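PDB 4AP9: phosphoserine phosphatase from Thermococcus onnurineus, which probably removes the phosphate from L-phosphoserine in a magnesium-dependent reaction, the last step of L-serine biosynthesis. Local coordinates for residues 151-162 and 168-179. Residues are numbered along the deposited sequence; the frame is centred on the assembly and turned at random.
Sequences GFILAMGDGYAD and RADMGIAVGREI. With 1PS (3-pyridinium-1-ylpropane-1-sulfonate), chain F.
Strands 153-157 and 171-175 run parallel, joined by a ladder in which Ala155 N donates to Met171 O (2.9 Å), Ile173 N to Ala155 O (2.8 Å), Gly157 N to Ile173 O and Val175 N to Gly157 O. The same carbonyl oxygens also receive CA-H...O contacts, Leu154 CA on Met171 O and Gly172 CA on Ala155 O among them. Where the pair begins, the carboxylate of Asp170 reaches over to Ile153: with chi1 -61° its CG lies beside its own backbone N, and OD2 takes Ile153 N at 2.7 Å through its anti lone pair. Asp170 N returns a bond to Ile153 O, 2.8 Å away; side chain and backbone of Asp170 thus take both the N-H and the C=O of Ile153. Asp170 OD1 lies obliquely 3.4 Å from Phe152 CD1.

Apolar side chains meet on both faces of the pair. On one, Leu154 CD1 reaches Met171 CG (3.8 Å) and Ile173 CD1 (4.0 Å), while Met156 CG runs alongside Ile173 CB, both residues also packed on Leu192 of helix 189-197. On the other, Ala155 CB meets CB of Ala169, in the loop leading into 171-175, at 3.5 Å, closer than an ordinary methyl-methyl contact.

Beyond the strands, Ile179 CG2 rests on Asp162 CA, beside the loop where Tyr160, Ala161 and Asp162 line the 3-pyridinium-1-ylpropane-1-sulfonate pocket. Asp162 is the N-cap of helix 163-168, its OD1 bonded to Met165 N; strand 153-157, this helix and strand 171-175 form a beta-alpha-beta unit of the Rossmann-like core found in haloacid dehalogenase superfamily hydrolases.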
loop_
_atom_site.group_PDB
_atom_site.type_symbol
_atom_site.label_atom_id
_atom_site.label_comp_id
_atom_site.label_asym_id
_atom_site.label_seq_id
_atom_site.Cartn_x
_atom_site.Cartn_y
_atom_site.Cartn_z
ATOM N N GLY A 151 12.619 -0.001 9.275
ATOM C CA GLY A 151 12.921 0.469 10.607
ATOM C C GLY A 151 13.065 1.975 10.655
ATOM O O GLY A 151 12.688 2.679 9.709
ATOM N N PHE A 152 13.616 2.460 11.760
ATOM C CA PHE A 152 13.823 3.893 11.977
ATOM C C PHE A 152 15.197 4.359 11.520
ATOM O O PHE A 152 16.136 3.583 11.496
ATOM C CB PHE A 152 13.591 4.234 13.444
ATOM C CG PHE A 152 12.151 4.121 13.844
ATOM C CD1 PHE A 152 11.296 5.189 13.676
ATOM C CD2 PHE A 152 11.651 2.936 14.349
ATOM C CE1 PHE A 152 9.947 5.091 14.028
ATOM C CE2 PHE A 152 10.315 2.827 14.700
ATOM C CZ PHE A 152 9.464 3.906 14.533
ATOM N N ILE A 153 15.308 5.627 11.143
ATOM C CA ILE A 153 16.569 6.136 10.621
ATOM C C ILE A 153 16.953 7.477 11.212
ATOM O O ILE A 153 16.144 8.406 11.238
ATOM C CB ILE A 153 16.471 6.334 9.111
ATOM C CG1 ILE A 153 16.210 4.993 8.403
ATOM C CG2 ILE A 153 17.739 7.020 8.579
ATOM C CD1 ILE A 153 15.858 5.170 6.916
ATOM N N LEU A 154 18.184 7.570 11.699
ATOM C CA LEU A 154 18.769 8.861 12.021
ATOM C C LEU A 154 19.754 9.166 10.893
ATOM O O LEU A 154 20.654 8.372 10.634
ATOM C CB LEU A 154 19.505 8.775 13.353
ATOM C CG LEU A 154 20.502 9.888 13.682
ATOM C CD1 LEU A 154 19.762 11.221 13.896
ATOM C CD2 LEU A 154 21.290 9.501 14.913
ATOM N N ALA A 155 19.589 10.306 10.229
ATOM C CA ALA A 155 20.472 10.673 9.134
ATOM C C ALA A 155 21.318 11.858 9.546
ATOM O O ALA A 155 20.844 12.768 10.223
ATOM C CB ALA A 155 19.676 11.002 7.890
HETATM N N MSE A 156 22.590 11.806 9.172
HETATM C CA MSE A 156 23.521 12.891 9.413
HETATM C C MSE A 156 24.158 13.206 8.076
HETATM O O MSE A 156 24.507 12.295 7.312
HETATM C CB MSE A 156 24.576 12.461 10.429
HETATM C CG MSE A 156 24.023 12.299 11.838
HETATM SE SE MSE A 156 25.030 11.033 12.921
HETATM C CE MSE A 156 24.301 9.393 12.136
ATOM N N GLY A 157 24.280 14.481 7.749
ATOM C CA GLY A 157 24.901 14.826 6.481
ATOM C C GLY A 157 25.226 16.298 6.382
ATOM O O GLY A 157 24.882 17.075 7.280
ATOM N N ASP A 158 25.877 16.669 5.282
ATOM C CA ASP A 158 26.274 18.044 5.018
ATOM C C ASP A 158 26.084 18.321 3.529
ATOM O O ASP A 158 25.309 17.671 2.834
ATOM C CB ASP A 158 27.799 18.178 5.154
ATOM C CG ASP A 158 28.357 19.410 4.458
ATOM O OD1 ASP A 158 28.095 20.527 4.954
ATOM O OD2 ASP A 158 29.068 19.289 3.432
ATOM N N GLY A 159 26.840 19.298 3.047
ATOM C CA GLY A 159 26.563 19.922 1.779
ATOM C C GLY A 159 26.178 19.089 0.584
ATOM O O GLY A 159 25.525 19.602 -0.308
ATOM N N TYR A 160 26.596 17.821 0.547
ATOM C CA TYR A 160 26.181 16.931 -0.529
ATOM C C TYR A 160 24.861 16.188 -0.340
ATOM O O TYR A 160 24.465 15.391 -1.190
ATOM C CB TYR A 160 27.329 15.962 -0.858
ATOM C CG TYR A 160 28.517 16.650 -1.489
ATOM C CD1 TYR A 160 29.365 17.445 -0.720
ATOM C CD2 TYR A 160 28.791 16.514 -2.847
ATOM C CE1 TYR A 160 30.445 18.085 -1.286
ATOM C CE2 TYR A 160 29.871 17.149 -3.419
ATOM C CZ TYR A 160 30.692 17.933 -2.639
ATOM O OH TYR A 160 31.770 18.567 -3.209
ATOM N N ALA A 161 24.174 16.472 0.766
ATOM C CA ALA A 161 22.836 15.917 0.992
ATOM C C ALA A 161 21.767 16.938 0.592
ATOM O O ALA A 161 22.091 18.070 0.231
ATOM C CB ALA A 161 22.667 15.501 2.454
ATOM N N ASP A 162 20.498 16.539 0.654
ATOM C CA ASP A 162 19.393 17.444 0.341
ATOM C C ASP A 162 18.116 17.015 1.039
ATOM O O ASP A 162 18.119 16.098 1.870
ATOM C CB ASP A 162 19.147 17.512 -1.169
ATOM C CG ASP A 162 18.734 16.158 -1.762
ATOM O OD1 ASP A 162 18.522 15.182 -0.997
ATOM O OD2 ASP A 162 18.628 16.078 -2.998
ATOM N N ARG A 168 13.467 11.124 4.272
ATOM C CA ARG A 168 13.426 9.696 4.551
ATOM C C ARG A 168 13.746 9.397 6.010
ATOM O O ARG A 168 13.367 8.353 6.525
ATOM C CB ARG A 168 14.417 8.954 3.635
ATOM C CG ARG A 168 13.891 8.685 2.247
ATOM C CD ARG A 168 13.112 7.397 2.311
ATOM N NE ARG A 168 12.107 7.257 1.277
ATOM C CZ ARG A 168 11.166 6.324 1.325
ATOM N NH1 ARG A 168 11.129 5.480 2.362
ATOM N NH2 ARG A 168 10.269 6.230 0.357
ATOM N N ALA A 169 14.436 10.317 6.673
ATOM C CA ALA A 169 14.934 10.087 8.024
ATOM C C ALA A 169 13.892 10.412 9.095
ATOM O O ALA A 169 13.123 11.359 8.948
ATOM C CB ALA A 169 16.200 10.918 8.262
ATOM N N ASP A 170 13.886 9.649 10.184
ATOM C CA ASP A 170 13.004 9.966 11.308
ATOM C C ASP A 170 13.511 11.139 12.119
ATOM O O ASP A 170 12.748 11.812 12.832
ATOM C CB ASP A 170 12.811 8.742 12.192
ATOM C CG ASP A 170 12.174 7.606 11.444
ATOM O OD1 ASP A 170 10.936 7.608 11.325
ATOM O OD2 ASP A 170 12.909 6.734 10.938
HETATM N N MSE A 171 14.812 11.374 12.006
HETATM C CA MSE A 171 15.477 12.484 12.663
HETATM C C MSE A 171 16.700 12.765 11.807
HETATM O O MSE A 171 17.422 11.841 11.444
HETATM C CB MSE A 171 15.895 12.081 14.081
HETATM C CG MSE A 171 16.618 13.173 14.855
HETATM SE SE MSE A 171 17.091 12.666 16.688
HETATM C CE MSE A 171 15.319 12.274 17.372
ATOM N N GLY A 172 16.917 14.029 11.461
ATOM C CA GLY A 172 18.012 14.391 10.588
ATOM C C GLY A 172 18.864 15.478 11.208
ATOM O O GLY A 172 18.338 16.389 11.835
ATOM N N ILE A 173 20.182 15.355 11.063
ATOM C CA ILE A 173 21.107 16.341 11.592
ATOM C C ILE A 173 22.020 16.816 10.479
ATOM O O ILE A 173 22.707 16.017 9.837
ATOM C CB ILE A 173 22.014 15.762 12.697
ATOM C CG1 ILE A 173 21.174 15.129 13.801
ATOM C CG2 ILE A 173 22.911 16.855 13.288
ATOM C CD1 ILE A 173 22.007 14.424 14.882
ATOM N N ALA A 174 22.037 18.127 10.267
ATOM C CA ALA A 174 22.966 18.741 9.322
ATOM C C ALA A 174 24.217 19.230 10.040
ATOM O O ALA A 174 24.159 19.608 11.205
ATOM C CB ALA A 174 22.285 19.893 8.582
ATOM N N VAL A 175 25.353 19.211 9.343
ATOM C CA VAL A 175 26.607 19.678 9.914
ATOM C C VAL A 175 27.211 20.853 9.150
ATOM O O VAL A 175 27.521 20.732 7.968
ATOM C CB VAL A 175 27.660 18.569 9.900
ATOM C CG1 VAL A 175 28.952 19.062 10.542
ATOM C CG2 VAL A 175 27.132 17.324 10.610
ATOM N N GLY A 176 27.384 21.985 9.827
ATOM C CA GLY A 176 28.000 23.140 9.197
ATOM C C GLY A 176 27.283 24.116 8.277
ATOM O O GLY A 176 27.772 25.219 8.027
ATOM N N ARG A 177 26.111 23.716 7.783
ATOM C CA ARG A 177 25.320 24.586 6.904
ATOM C C ARG A 177 23.963 23.895 6.940
ATOM O O ARG A 177 23.866 22.669 6.834
ATOM C CB ARG A 177 25.666 25.017 5.472
ATOM C CG ARG A 177 26.791 26.062 5.418
ATOM C CD ARG A 177 27.341 26.227 4.004
ATOM N NE ARG A 177 26.298 26.610 3.062
ATOM C CZ ARG A 177 26.416 26.543 1.741
ATOM N NH1 ARG A 177 27.535 26.085 1.192
ATOM N NH2 ARG A 177 25.402 26.910 0.971
ATOM N N GLU A 178 22.914 24.695 7.099
ATOM C CA GLU A 178 21.546 24.182 7.164
ATOM C C GLU A 178 21.184 23.445 5.892
ATOM O O GLU A 178 21.549 23.866 4.783
ATOM C CB GLU A 178 20.548 25.319 7.413
ATOM C CG GLU A 178 20.259 26.175 6.193
ATOM C CD GLU A 178 19.447 27.416 6.519
ATOM O OE1 GLU A 178 19.430 27.826 7.704
ATOM O OE2 GLU A 178 18.831 27.981 5.588
ATOM N N ILE A 179 20.479 22.329 6.045
ATOM C CA ILE A 179 19.993 21.585 4.887
ATOM C C ILE A 179 18.489 21.399 5.033
ATOM O O ILE A 179 18.015 20.959 6.081
ATOM C CB ILE A 179 20.659 20.197 4.771
ATOM C CG1 ILE A 179 22.181 20.320 4.638
ATOM C CG2 ILE A 179 20.064 19.434 3.599
ATOM C CD1 ILE A 179 22.648 20.773 3.261
HETATM N N1 1PS F . 21.938 17.231 -4.335
HETATM C C1 1PS F . 21.267 18.023 -5.180
HETATM C C2 1PS F . 21.345 19.404 -5.065
HETATM C C3 1PS F . 22.700 17.744 -3.357
HETATM C C4 1PS F . 22.809 19.117 -3.176
HETATM C C5 1PS F . 22.125 19.973 -4.048
HETATM C C6 1PS F . 21.855 15.804 -4.520
HETATM C C7 1PS F . 22.518 15.080 -3.394
HETATM C C8 1PS F . 23.437 13.999 -3.895
HETATM S S1 1PS F . 22.478 12.569 -4.306
HETATM O O1 1PS F . 23.344 11.385 -4.162
HETATM O O2 1PS F . 22.067 12.627 -5.698
HETATM O O3 1PS F . 21.309 12.569 -3.475
HETATM O O HOH W 1 25.661 20.993 5.539
#